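Mannitol dehydrogenase (Pseudomonas fluorescens, PDB 1M2W) probably catalyses the NAD-dependent interconversion of mannitol and fructose, and holds both NAD and D-mannitol between its two domains. Local coordinates at residues A[191-196]-A[290-295]; A[226-231]-A[263-268]; A[296-301]-A[338-343]. One frame throughout, in Å; residues are numbered along the deposited sequence.

Contact 1: A[191-196]-A[290-295]; sequences NLPHNG and PYEEMK. With NAD (nicotinamide-adenine-dinucleotide), chain C; MTL (D-mannitol), chain D.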
loop_
_atom_site.group_PDB
_atom_site.type_symbol
_atom_site.label_atom_id
_atom_site.label_comp_id
_atom_site.label_asym_id
_atom_site.label_seq_id
_atom_site.Cartn_x
_atom_site.Cartn_y
_atom_site.Cartn_z
ATOM N N ASN A 191 -0.436 4.039 0.529
ATOM C CA ASN A 191 0.571 4.888 -0.126
ATOM C C ASN A 191 0.049 5.888 -1.103
ATOM O O ASN A 191 0.043 5.612 -2.304
ATOM C CB ASN A 191 1.540 4.048 -0.939
ATOM C CG ASN A 191 2.287 3.140 -0.114
ATOM O OD1 ASN A 191 2.993 3.584 0.774
ATOM N ND2 ASN A 191 2.166 1.832 -0.385
ATOM N N LEU A 192 -0.387 7.043 -0.645
ATOM C CA LEU A 192 -0.838 8.069 -1.576
ATOM C C LEU A 192 -0.262 9.352 -1.038
ATOM O O LEU A 192 -0.122 9.491 0.163
ATOM C CB LEU A 192 -2.356 8.339 -1.529
ATOM C CG LEU A 192 -3.400 7.312 -1.843
ATOM C CD1 LEU A 192 -3.429 6.330 -0.680
ATOM C CD2 LEU A 192 -4.763 8.030 -2.057
ATOM N N PRO A 193 0.080 10.286 -1.922
ATOM C CA PRO A 193 0.598 11.582 -1.468
ATOM C C PRO A 193 -0.608 12.191 -0.714
ATOM O O PRO A 193 -1.763 12.086 -1.211
ATOM C CB PRO A 193 0.842 12.340 -2.775
ATOM C CG PRO A 193 1.183 11.188 -3.800
ATOM C CD PRO A 193 0.214 10.086 -3.382
ATOM N N HIS A 194 -0.371 12.829 0.435
ATOM C CA HIS A 194 -1.420 13.440 1.257
ATOM C C HIS A 194 -2.577 12.466 1.461
ATOM O O HIS A 194 -3.750 12.800 1.224
ATOM C CB HIS A 194 -1.914 14.703 0.573
ATOM C CG HIS A 194 -0.799 15.616 0.170
ATOM N ND1 HIS A 194 -0.083 16.361 1.088
ATOM C CD2 HIS A 194 -0.228 15.847 -1.037
ATOM C CE1 HIS A 194 0.880 17.016 0.460
ATOM N NE2 HIS A 194 0.815 16.721 -0.829
ATOM N N ASN A 195 -2.247 11.265 1.923
ATOM C CA ASN A 195 -3.271 10.254 2.088
ATOM C C ASN A 195 -4.389 10.638 3.044
ATOM O O ASN A 195 -5.524 10.204 2.835
ATOM C CB ASN A 195 -2.649 8.884 2.446
ATOM C CG ASN A 195 -1.853 8.886 3.755
ATOM O OD1 ASN A 195 -1.685 9.890 4.427
ATOM N ND2 ASN A 195 -1.368 7.716 4.116
ATOM N N GLY A 196 -4.089 11.444 4.064
ATOM C CA GLY A 196 -5.114 11.887 4.997
ATOM C C GLY A 196 -6.036 12.878 4.271
ATOM O O GLY A 196 -7.264 12.777 4.361
ATOM N N PRO A 290 7.449 16.260 2.777
ATOM C CA PRO A 290 8.787 15.933 2.262
ATOM C C PRO A 290 9.082 14.429 2.344
ATOM O O PRO A 290 9.739 13.880 1.459
ATOM C CB PRO A 290 9.742 16.743 3.167
ATOM C CG PRO A 290 8.846 17.912 3.687
ATOM C CD PRO A 290 7.489 17.265 3.866
ATOM N N TYR A 291 8.612 13.791 3.418
ATOM C CA TYR A 291 8.821 12.364 3.646
ATOM C C TYR A 291 8.030 11.533 2.652
ATOM O O TYR A 291 8.541 10.564 2.078
ATOM C CB TYR A 291 8.376 11.960 5.043
ATOM C CG TYR A 291 9.202 12.614 6.117
ATOM C CD1 TYR A 291 8.809 13.822 6.654
ATOM C CD2 TYR A 291 10.363 12.006 6.607
ATOM C CE1 TYR A 291 9.543 14.445 7.666
ATOM C CE2 TYR A 291 11.127 12.625 7.622
ATOM C CZ TYR A 291 10.704 13.841 8.137
ATOM O OH TYR A 291 11.451 14.498 9.110
ATOM N N GLU A 292 6.781 11.934 2.453
ATOM C CA GLU A 292 5.924 11.221 1.511
ATOM C C GLU A 292 6.422 11.371 0.043
ATOM O O GLU A 292 6.465 10.388 -0.734
ATOM C CB GLU A 292 4.475 11.731 1.697
ATOM C CG GLU A 292 3.595 11.443 0.553
ATOM C CD GLU A 292 3.595 12.555 -0.491
ATOM O OE1 GLU A 292 3.176 13.709 -0.173
ATOM O OE2 GLU A 292 4.002 12.255 -1.642
ATOM N N GLU A 293 6.827 12.580 -0.363
ATOM C CA GLU A 293 7.308 12.764 -1.732
ATOM C C GLU A 293 8.596 11.992 -1.939
ATOM O O GLU A 293 8.825 11.459 -3.029
ATOM C CB GLU A 293 7.545 14.242 -2.034
ATOM C CG GLU A 293 6.251 15.018 -1.904
ATOM C CD GLU A 293 6.291 16.360 -2.583
ATOM O OE1 GLU A 293 7.393 16.963 -2.760
ATOM O OE2 GLU A 293 5.185 16.829 -2.928
HETATM N N MSE A 294 9.410 11.934 -0.884
HETATM C CA MSE A 294 10.692 11.212 -0.940
HETATM C C MSE A 294 10.449 9.709 -1.107
HETATM O O MSE A 294 10.946 9.057 -2.047
HETATM C CB MSE A 294 11.463 11.422 0.374
HETATM C CG MSE A 294 12.789 10.610 0.446
HETATM SE SE MSE A 294 13.474 10.528 2.228
HETATM C CE MSE A 294 12.041 9.446 3.060
ATOM N N LYS A 295 9.698 9.138 -0.176
ATOM C CA LYS A 295 9.476 7.693 -0.215
ATOM C C LYS A 295 8.622 7.214 -1.383
ATOM O O LYS A 295 8.945 6.224 -2.061
ATOM C CB LYS A 295 8.932 7.214 1.153
ATOM C CG LYS A 295 8.832 5.671 1.304
ATOM C CD LYS A 295 7.367 5.255 0.988
ATOM C CE LYS A 295 7.222 3.716 0.864
ATOM N NZ LYS A 295 5.706 3.393 0.726
HETATM P PA NAD C . -2.870 -7.656 0.863
HETATM O O1A NAD C . -3.238 -8.069 -0.467
HETATM O O2A NAD C . -2.165 -8.553 1.894
HETATM O O5B NAD C . -4.187 -7.067 1.596
HETATM C C5B NAD C . -4.921 -5.989 0.957
HETATM C C4B NAD C . -6.071 -5.773 1.984
HETATM O O4B NAD C . -6.910 -4.656 1.441
HETATM C C3B NAD C . -7.093 -6.928 2.070
HETATM O O3B NAD C . -7.604 -6.824 3.387
HETATM C C2B NAD C . -8.107 -6.582 0.990
HETATM O O2B NAD C . -9.351 -7.300 1.027
HETATM C C1B NAD C . -8.271 -5.089 1.271
HETATM N N9A NAD C . -8.878 -4.370 0.180
HETATM C C8A NAD C . -8.623 -4.358 -1.181
HETATM N N7A NAD C . -9.395 -3.523 -1.863
HETATM C C5A NAD C . -10.203 -2.964 -0.864
HETATM C C6A NAD C . -11.210 -2.002 -0.970
HETATM N N6A NAD C . -11.601 -1.400 -2.097
HETATM N N1A NAD C . -11.881 -1.628 0.224
HETATM C C2A NAD C . -11.540 -2.199 1.466
HETATM N N3A NAD C . -10.528 -3.151 1.613
HETATM C C4A NAD C . -9.891 -3.498 0.398
HETATM O O3 NAD C . -1.961 -6.356 0.713
HETATM P PN NAD C . -0.980 -5.531 1.666
HETATM O O1N NAD C . 0.424 -6.021 1.572
HETATM O O2N NAD C . -1.609 -5.545 2.996
HETATM O O5D NAD C . -1.055 -4.063 0.974
HETATM C C5D NAD C . -2.252 -3.273 1.289
HETATM C C4D NAD C . -1.995 -1.795 1.112
HETATM O O4D NAD C . -1.206 -1.163 2.152
HETATM C C3D NAD C . -1.349 -1.323 -0.239
HETATM O O3D NAD C . -2.275 -1.306 -1.298
HETATM C C2D NAD C . -0.689 0.026 0.108
HETATM O O2D NAD C . -1.481 1.237 -0.065
HETATM C C1D NAD C . -0.247 -0.204 1.542
HETATM N N1N NAD C . 1.140 -0.733 1.637
HETATM C C2N NAD C . 1.615 -2.055 1.309
HETATM C C3N NAD C . 3.009 -2.267 1.453
HETATM C C7N NAD C . 3.621 -3.618 1.077
HETATM O O7N NAD C . 4.948 -3.746 1.062
HETATM N N7N NAD C . 2.779 -4.549 0.713
HETATM C C4N NAD C . 3.871 -1.200 1.901
HETATM C C5N NAD C . 3.324 0.069 2.217
HETATM C C6N NAD C . 1.981 0.314 2.087
HETATM O O1 MTL D . 6.928 0.352 1.854
HETATM C C1 MTL D . 7.165 -0.214 0.550
HETATM C C2 MTL D . 5.800 -0.428 -0.103
HETATM O O2 MTL D . 5.073 0.825 -0.236
HETATM C C3 MTL D . 5.954 -1.132 -1.456
HETATM O O3 MTL D . 6.368 -2.504 -1.189
HETATM C C4 MTL D . 4.603 -1.136 -2.216
HETATM O O4 MTL D . 3.717 -2.102 -1.641
HETATM C C5 MTL D . 4.836 -1.498 -3.683
HETATM O O5 MTL D . 5.600 -0.477 -4.324
HETATM C C6 MTL D . 3.472 -1.693 -4.447
HETATM O O6 MTL D . 3.760 -1.778 -5.841
HETATM O O HOH W 1 2.082 13.557 2.145
#

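Contact 2: A[226-231]-A[263-268]; sequences NAMVDR and QWVLED. With MTL (D-mannitol), chain D; NAD (nicotinamide-adenine-dinucleotide), chain C.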
loop_
_atom_site.group_PDB
_atom_site.type_symbol
_atom_site.label_atom_id
_atom_site.label_comp_id
_atom_site.label_asym_id
_atom_site.label_seq_id
_atom_site.Cartn_x
_atom_site.Cartn_y
_atom_site.Cartn_z
ATOM N N ASN A 226 -2.246 12.869 7.817
ATOM C CA ASN A 226 -1.448 12.390 6.674
ATOM C C ASN A 226 -0.252 11.574 7.234
ATOM O O ASN A 226 0.215 11.805 8.345
ATOM C CB ASN A 226 -0.899 13.555 5.880
ATOM C CG ASN A 226 -1.961 14.298 5.169
ATOM O OD1 ASN A 226 -2.620 13.756 4.280
ATOM N ND2 ASN A 226 -2.155 15.557 5.544
ATOM N N ALA A 227 0.221 10.605 6.461
ATOM C CA ALA A 227 1.351 9.820 6.930
ATOM C C ALA A 227 2.160 9.285 5.764
ATOM O O ALA A 227 1.677 9.277 4.619
ATOM C CB ALA A 227 0.835 8.626 7.754
HETATM N N MSE A 228 3.403 8.872 6.067
HETATM C CA MSE A 228 4.256 8.152 5.105
HETATM C C MSE A 228 4.458 6.829 5.844
HETATM O O MSE A 228 4.755 6.814 7.081
HETATM C CB MSE A 228 5.622 8.839 4.893
HETATM C CG MSE A 228 6.519 8.140 3.894
HETATM SE SE MSE A 228 7.620 6.789 4.725
HETATM C CE MSE A 228 9.163 7.999 5.112
ATOM N N VAL A 229 4.271 5.713 5.140
ATOM C CA VAL A 229 4.385 4.398 5.748
ATOM C C VAL A 229 5.330 3.556 4.893
ATOM O O VAL A 229 5.283 3.654 3.686
ATOM C CB VAL A 229 2.995 3.713 5.800
ATOM C CG1 VAL A 229 2.085 4.524 6.765
ATOM C CG2 VAL A 229 2.369 3.670 4.394
ATOM N N ASP A 230 6.165 2.728 5.516
ATOM C CA ASP A 230 7.135 1.963 4.720
ATOM C C ASP A 230 7.562 0.634 5.361
ATOM O O ASP A 230 8.039 0.621 6.499
ATOM C CB ASP A 230 8.414 2.836 4.532
ATOM C CG ASP A 230 9.447 2.239 3.538
ATOM O OD1 ASP A 230 9.160 1.208 2.890
ATOM O OD2 ASP A 230 10.555 2.817 3.407
ATOM N N ARG A 231 7.323 -0.473 4.643
ATOM C CA ARG A 231 7.839 -1.777 5.030
ATOM C C ARG A 231 7.515 -2.743 3.885
ATOM O O ARG A 231 6.340 -2.948 3.568
ATOM C CB ARG A 231 7.226 -2.329 6.316
ATOM C CG ARG A 231 8.041 -3.567 6.792
ATOM C CD ARG A 231 7.738 -4.000 8.202
ATOM N NE ARG A 231 8.949 -4.551 8.832
ATOM C CZ ARG A 231 9.051 -4.871 10.117
ATOM N NH1 ARG A 231 8.021 -4.730 10.936
ATOM N NH2 ARG A 231 10.222 -5.290 10.609
ATOM N N GLN A 263 9.358 1.927 8.777
ATOM C CA GLN A 263 9.309 3.362 9.085
ATOM C C GLN A 263 7.873 3.863 9.076
ATOM O O GLN A 263 7.054 3.351 8.313
ATOM C CB GLN A 263 10.126 4.145 8.046
ATOM C CG GLN A 263 10.221 5.649 8.412
ATOM C CD GLN A 263 11.336 6.398 7.686
ATOM O OE1 GLN A 263 11.800 5.981 6.619
ATOM N NE2 GLN A 263 11.774 7.543 8.284
ATOM N N TRP A 264 7.571 4.836 9.931
ATOM C CA TRP A 264 6.217 5.396 9.956
ATOM C C TRP A 264 6.375 6.867 10.396
ATOM O O TRP A 264 6.907 7.131 11.485
ATOM C CB TRP A 264 5.370 4.629 10.972
ATOM C CG TRP A 264 3.866 4.971 10.941
ATOM C CD1 TRP A 264 3.223 5.844 10.098
ATOM C CD2 TRP A 264 2.870 4.390 11.776
ATOM N NE1 TRP A 264 1.838 5.829 10.373
ATOM C CE2 TRP A 264 1.619 4.935 11.401
ATOM C CE3 TRP A 264 2.918 3.446 12.819
ATOM C CZ2 TRP A 264 0.403 4.557 12.040
ATOM C CZ3 TRP A 264 1.735 3.071 13.462
ATOM C CH2 TRP A 264 0.477 3.632 13.061
ATOM N N VAL A 265 5.986 7.791 9.528
ATOM C CA VAL A 265 6.047 9.232 9.848
ATOM C C VAL A 265 4.609 9.730 9.753
ATOM O O VAL A 265 3.932 9.527 8.739
ATOM C CB VAL A 265 6.957 9.957 8.874
ATOM C CG1 VAL A 265 7.118 11.430 9.292
ATOM C CG2 VAL A 265 8.344 9.277 8.900
ATOM N N LEU A 266 4.157 10.390 10.815
ATOM C CA LEU A 266 2.742 10.784 10.909
ATOM C C LEU A 266 2.515 12.196 11.457
ATOM O O LEU A 266 3.303 12.669 12.290
ATOM C CB LEU A 266 2.110 9.747 11.876
ATOM C CG LEU A 266 0.720 9.498 12.400
ATOM C CD1 LEU A 266 -0.242 9.225 11.283
ATOM C CD2 LEU A 266 0.783 8.279 13.304
ATOM N N GLU A 267 1.408 12.822 11.035
ATOM C CA GLU A 267 1.002 14.132 11.561
ATOM C C GLU A 267 0.205 13.766 12.811
ATOM O O GLU A 267 -0.588 12.802 12.821
ATOM C CB GLU A 267 0.126 14.897 10.536
ATOM C CG GLU A 267 0.906 15.062 9.206
ATOM C CD GLU A 267 0.526 16.271 8.335
ATOM O OE1 GLU A 267 -0.682 16.603 8.291
ATOM O OE2 GLU A 267 1.457 16.853 7.666
ATOM N N ASP A 268 0.402 14.518 13.881
ATOM C CA ASP A 268 -0.282 14.183 15.133
ATOM C C ASP A 268 -1.625 14.882 15.150
ATOM O O ASP A 268 -1.810 15.951 15.812
ATOM C CB ASP A 268 0.593 14.630 16.332
ATOM C CG ASP A 268 0.126 14.046 17.646
ATOM O OD1 ASP A 268 -0.927 13.387 17.670
ATOM O OD2 ASP A 268 0.812 14.249 18.674
HETATM O O1 MTL D . 6.928 0.352 1.854
HETATM C C1 MTL D . 7.165 -0.214 0.550
HETATM C C2 MTL D . 5.800 -0.428 -0.103
HETATM O O2 MTL D . 5.073 0.825 -0.236
HETATM C C3 MTL D . 5.954 -1.132 -1.456
HETATM O O3 MTL D . 6.368 -2.504 -1.189
HETATM C C4 MTL D . 4.603 -1.136 -2.216
HETATM O O4 MTL D . 3.717 -2.102 -1.641
HETATM C C5 MTL D . 4.836 -1.498 -3.683
HETATM O O5 MTL D . 5.600 -0.477 -4.324
HETATM C C6 MTL D . 3.472 -1.693 -4.447
HETATM O O6 MTL D . 3.760 -1.778 -5.841
HETATM P PA NAD C . -2.870 -7.656 0.863
HETATM O O1A NAD C . -3.238 -8.069 -0.467
HETATM O O2A NAD C . -2.165 -8.553 1.894
HETATM O O5B NAD C . -4.187 -7.067 1.596
HETATM C C5B NAD C . -4.921 -5.989 0.957
HETATM C C4B NAD C . -6.071 -5.773 1.984
HETATM O O4B NAD C . -6.910 -4.656 1.441
HETATM C C3B NAD C . -7.093 -6.928 2.070
HETATM O O3B NAD C . -7.604 -6.824 3.387
HETATM C C2B NAD C . -8.107 -6.582 0.990
HETATM O O2B NAD C . -9.351 -7.300 1.027
HETATM C C1B NAD C . -8.271 -5.089 1.271
HETATM N N9A NAD C . -8.878 -4.370 0.180
HETATM C C8A NAD C . -8.623 -4.358 -1.181
HETATM N N7A NAD C . -9.395 -3.523 -1.863
HETATM C C5A NAD C . -10.203 -2.964 -0.864
HETATM C C6A NAD C . -11.210 -2.002 -0.970
HETATM N N6A NAD C . -11.601 -1.400 -2.097
HETATM N N1A NAD C . -11.881 -1.628 0.224
HETATM C C2A NAD C . -11.540 -2.199 1.466
HETATM N N3A NAD C . -10.528 -3.151 1.613
HETATM C C4A NAD C . -9.891 -3.498 0.398
HETATM O O3 NAD C . -1.961 -6.356 0.713
HETATM P PN NAD C . -0.980 -5.531 1.666
HETATM O O1N NAD C . 0.424 -6.021 1.572
HETATM O O2N NAD C . -1.609 -5.545 2.996
HETATM O O5D NAD C . -1.055 -4.063 0.974
HETATM C C5D NAD C . -2.252 -3.273 1.289
HETATM C C4D NAD C . -1.995 -1.795 1.112
HETATM O O4D NAD C . -1.206 -1.163 2.152
HETATM C C3D NAD C . -1.349 -1.323 -0.239
HETATM O O3D NAD C . -2.275 -1.306 -1.298
HETATM C C2D NAD C . -0.689 0.026 0.108
HETATM O O2D NAD C . -1.481 1.237 -0.065
HETATM C C1D NAD C . -0.247 -0.204 1.542
HETATM N N1N NAD C . 1.140 -0.733 1.637
HETATM C C2N NAD C . 1.615 -2.055 1.309
HETATM C C3N NAD C . 3.009 -2.267 1.453
HETATM C C7N NAD C . 3.621 -3.618 1.077
HETATM O O7N NAD C . 4.948 -3.746 1.062
HETATM N N7N NAD C . 2.779 -4.549 0.713
HETATM C C4N NAD C . 3.871 -1.200 1.901
HETATM C C5N NAD C . 3.324 0.069 2.217
HETATM C C6N NAD C . 1.981 0.314 2.087
HETATM O O HOH W 2 11.253 5.383 3.929
#

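Contact 3: A[296-301]-A[338-343]; sequences IGLLNG and DVTPNL. With MTL (D-mannitol), chain D.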
loop_
_atom_site.group_PDB
_atom_site.type_symbol
_atom_site.label_atom_id
_atom_site.label_comp_id
_atom_site.label_asym_id
_atom_site.label_seq_id
_atom_site.Cartn_x
_atom_site.Cartn_y
_atom_site.Cartn_z
ATOM N N ILE A 296 7.524 7.891 -1.664
ATOM C CA ILE A 296 6.742 7.433 -2.787
ATOM C C ILE A 296 7.426 7.672 -4.128
ATOM O O ILE A 296 7.416 6.797 -4.996
ATOM C CB ILE A 296 5.319 8.090 -2.787
ATOM C CG1 ILE A 296 4.563 7.616 -1.525
ATOM C CG2 ILE A 296 4.600 7.748 -4.136
ATOM C CD1 ILE A 296 3.134 8.214 -1.342
ATOM N N GLY A 297 8.052 8.842 -4.296
ATOM C CA GLY A 297 8.702 9.127 -5.555
ATOM C C GLY A 297 9.917 8.232 -5.818
ATOM O O GLY A 297 10.108 7.780 -6.941
ATOM N N LEU A 298 10.724 7.988 -4.791
ATOM C CA LEU A 298 11.924 7.160 -4.991
ATOM C C LEU A 298 11.680 5.680 -4.813
ATOM O O LEU A 298 12.115 4.894 -5.656
ATOM C CB LEU A 298 13.034 7.572 -4.023
ATOM C CG LEU A 298 13.584 8.989 -4.239
ATOM C CD1 LEU A 298 14.396 9.350 -2.988
ATOM C CD2 LEU A 298 14.465 9.103 -5.510
ATOM N N LEU A 299 11.031 5.272 -3.719
ATOM C CA LEU A 299 10.827 3.819 -3.535
ATOM C C LEU A 299 9.693 3.275 -4.406
ATOM O O LEU A 299 9.908 2.405 -5.285
ATOM C CB LEU A 299 10.555 3.490 -2.062
ATOM C CG LEU A 299 10.649 2.001 -1.656
ATOM C CD1 LEU A 299 10.692 1.910 -0.105
ATOM C CD2 LEU A 299 9.475 1.215 -2.230
ATOM N N ASN A 300 8.485 3.782 -4.202
ATOM C CA ASN A 300 7.368 3.240 -4.999
ATOM C C ASN A 300 7.566 3.506 -6.510
ATOM O O ASN A 300 7.215 2.672 -7.372
ATOM C CB ASN A 300 6.055 3.821 -4.446
ATOM C CG ASN A 300 5.768 3.371 -3.042
ATOM O OD1 ASN A 300 5.773 4.180 -2.115
ATOM N ND2 ASN A 300 5.488 2.067 -2.857
ATOM N N GLY A 301 8.097 4.689 -6.843
ATOM C CA GLY A 301 8.419 5.008 -8.231
ATOM C C GLY A 301 9.458 4.025 -8.808
ATOM O O GLY A 301 9.314 3.593 -9.956
ATOM N N ASP A 338 15.808 12.107 -12.459
ATOM C CA ASP A 338 14.416 12.501 -12.603
ATOM C C ASP A 338 13.681 12.877 -11.317
ATOM O O ASP A 338 13.081 13.947 -11.234
ATOM C CB ASP A 338 13.672 11.393 -13.337
ATOM C CG ASP A 338 14.296 11.090 -14.684
ATOM O OD1 ASP A 338 14.803 12.028 -15.341
ATOM O OD2 ASP A 338 14.287 9.922 -15.091
ATOM N N VAL A 339 13.788 12.027 -10.297
ATOM C CA VAL A 339 13.093 12.298 -9.039
ATOM C C VAL A 339 13.815 13.250 -8.083
ATOM O O VAL A 339 13.223 14.214 -7.592
ATOM C CB VAL A 339 12.832 10.991 -8.268
ATOM C CG1 VAL A 339 12.049 11.294 -6.983
ATOM C CG2 VAL A 339 12.033 10.015 -9.150
ATOM N N THR A 340 15.088 12.958 -7.797
ATOM C CA THR A 340 15.811 13.764 -6.813
ATOM C C THR A 340 15.717 15.287 -6.998
ATOM O O THR A 340 15.495 16.015 -6.035
ATOM C CB THR A 340 17.312 13.373 -6.737
ATOM O OG1 THR A 340 17.439 12.027 -6.260
ATOM C CG2 THR A 340 18.042 14.271 -5.720
ATOM N N PRO A 341 15.857 15.778 -8.235
ATOM C CA PRO A 341 15.772 17.247 -8.366
ATOM C C PRO A 341 14.410 17.826 -7.971
ATOM O O PRO A 341 14.294 19.033 -7.734
ATOM C CB PRO A 341 16.092 17.507 -9.842
ATOM C CG PRO A 341 16.934 16.283 -10.247
ATOM C CD PRO A 341 16.185 15.132 -9.510
ATOM N N ASN A 342 13.381 16.977 -7.862
ATOM C CA ASN A 342 12.051 17.481 -7.511
ATOM C C ASN A 342 11.787 17.507 -6.008
ATOM O O ASN A 342 10.754 18.068 -5.542
ATOM C CB ASN A 342 10.951 16.599 -8.146
ATOM C CG ASN A 342 11.166 16.355 -9.632
ATOM O OD1 ASN A 342 11.850 17.116 -10.300
ATOM N ND2 ASN A 342 10.534 15.297 -10.164
ATOM N N LEU A 343 12.687 16.903 -5.241
ATOM C CA LEU A 343 12.460 16.786 -3.809
ATOM C C LEU A 343 12.921 17.915 -2.911
ATOM O O LEU A 343 14.053 18.403 -3.031
ATOM C CB LEU A 343 13.111 15.515 -3.284
ATOM C CG LEU A 343 12.648 14.251 -4.025
ATOM C CD1 LEU A 343 13.518 13.039 -3.563
ATOM C CD2 LEU A 343 11.124 14.043 -3.750
HETATM O O1 MTL D . 6.928 0.352 1.854
HETATM C C1 MTL D . 7.165 -0.214 0.550
HETATM C C2 MTL D . 5.800 -0.428 -0.103
HETATM O O2 MTL D . 5.073 0.825 -0.236
HETATM C C3 MTL D . 5.954 -1.132 -1.456
HETATM O O3 MTL D . 6.368 -2.504 -1.189
HETATM C C4 MTL D . 4.603 -1.136 -2.216
HETATM O O4 MTL D . 3.717 -2.102 -1.641
HETATM C C5 MTL D . 4.836 -1.498 -3.683
HETATM O O5 MTL D . 5.600 -0.477 -4.324
HETATM C C6 MTL D . 3.472 -1.693 -4.447
HETATM O O6 MTL D . 3.760 -1.778 -5.841
#

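Contact 1: A[191-196]-A[290-295]
Glu292 and Lys295, about one turn apart on helix 289-313, reach from the C-terminal domain to Pro193 and Asn191 on a turn of the Rossmann domain, bridging the two domains beside the cleft that holds NAD and mannitol. The cleft end of the contact is buried and polar. Asn191 and Lys295 cross there at about a right angle, and Lys295 NZ comes to 2.7 Å from Asn191 OD1. The lysine leaves its helix with CG anti to the backbone N (chi1 -172°), bends once at chi2 and then runs straight, which brings NZ to mannitol, where it donates to MTL O2 over 2.8 Å. Val229 O and Asn300 OD1 also bond to NZ, so three hydrogen bonds fix its position against the sugar alcohol. Asn191 serves the cofactor as well: its backbone N donates to NAD O2D (3.0 Å), and its ND2 has a weak bond to Glu133.

Farther from the ligands, the buried carboxylate of Glu292 packs closely on the backbone of the turn, CD 3.3 Å from Pro193 CA, while OE2 faces Pro193 CB. The looser, partly exposed side is that of His194, which occupies the N-cap position of helix 195-208. A water ties the two segments together here: it accepts from His194 N at 3.1 Å and donates to Glu292 OE1 at 2.6 Å. With an alanine in place of Glu292, this water would probably lose its carboxylate acceptor, and a gap is likely to open next to Pro193. Glu292 OE1 also sits over one face of the His194 imidazole, carboxylate and ring planes 66° apart, with the oxygen 3.9 Å above the ring plane and toward the rim.

Contact 2: A[226-231]-A[263-268]
Asn226 meets Glu267 twice where the two antiparallel strands begin to pair: its O accepts from Glu267 N (3.1 Å), and its ND2 donates to Glu267 OE1 (3.3 Å). The side chains run side by side, but amide and carboxylate planes stand 76° apart, and the donor approaches OE1 from above the carboxylate plane. Asn226 OD1 turns instead to Ala197 N. Ala227 and Leu266 form a non-hydrogen-bonded pair, with Ala227 CB 3.7 Å from Leu266 CD1. The same methyl touches the edge of the Trp264 indole, in its plane, while Leu266 CD2 sits over one face of the ring, toward the rim. Met228, present as selenomethionine, forms a hydrogen-bonded pair with Val265, its N donating to Val265 O at 2.8 Å. On the other face of the sheet its chain bends at chi2 (-89°) and chi3, laying CE 3.6 Å from Gln263 OE1 and close to Val265 CG2. Val229 is back on the indole side, CG1 3.8 Å from Trp264 CD1. Asp230 pairs with Gln263 through both backbone bonds, and one water donates to Asp230 OD2 and Gln263 OE1 alike; Gln263 NE2 goes to Gln283. Asp230 OD1, in a salt bridge with Arg361, accepts the hydroxyl of MTL O1 at 2.6 Å. Arg231 N donates to that oxygen as well (2.9 Å). This is an edge strand of a small three-stranded sheet, paired antiparallel with the middle strand, and the C-terminal end of strand 227-230 leads into the mannitol site.

Contact 3: A[296-301]-A[338-343]
Thr340 OG1 is gripped by Met335 O and Lys355 NZ, and it lies 4.2 Å from Leu298 CD2 at the margin of an otherwise apolar contact. Leu298 carries most of the meeting. With CG anti to the carbonyl carbon (chi1 -65°), its branch point is carried toward Val339 and Leu343, and the fork then divides the methyls: CD2 reaches Val339 CG1 at 3.6 Å, and CD1 meets Leu343 CD1 at 3.8 Å, each pair of side chains crossing obliquely. Val339 turns its second methyl, CG2, to Gly297 O. A CB modelled on Gly297 would point toward the other segment, about 3.3 Å from Val339 CG1, which is tight, so the bare glycine lets Val339 come close. The turn at 296-300 is of the wide pi type, closed by Gly301 N to Ile296 O at 2.9 Å. Elsewhere on this turn Asn300 ND2 donates to both MTL O2 and MTL O5, 2.9 Å each. No hydrogen bond crosses between the segments: methyl packing joins these two parts of the C-terminal domain, while Asn300, on the same turn as Leu298, directs its amide N-H groups at mannitol.

Overall arrangement
Helix 289-313 links contacts 1 and 3, supplying 290-295 to the first and 296-301 to the second; their centres lie about 11 Å apart. Contact 2 belongs to the three-stranded sheet and is nested along the chain inside the loop closed by contact 1, with centres about 8 Å apart, whereas contact 3 comes later in sequence and its centre lies about 17 Å from that of contact 2. In space they run from contact 2 on the Rossmann side, through contact 1 at the domain junction, to contact 3 in the helical C-terminal domain. All three contacts touch mannitol, and the first two also touch NAD, so the strand end, the turn and the shared helix line part of the place where NAD and mannitol meet.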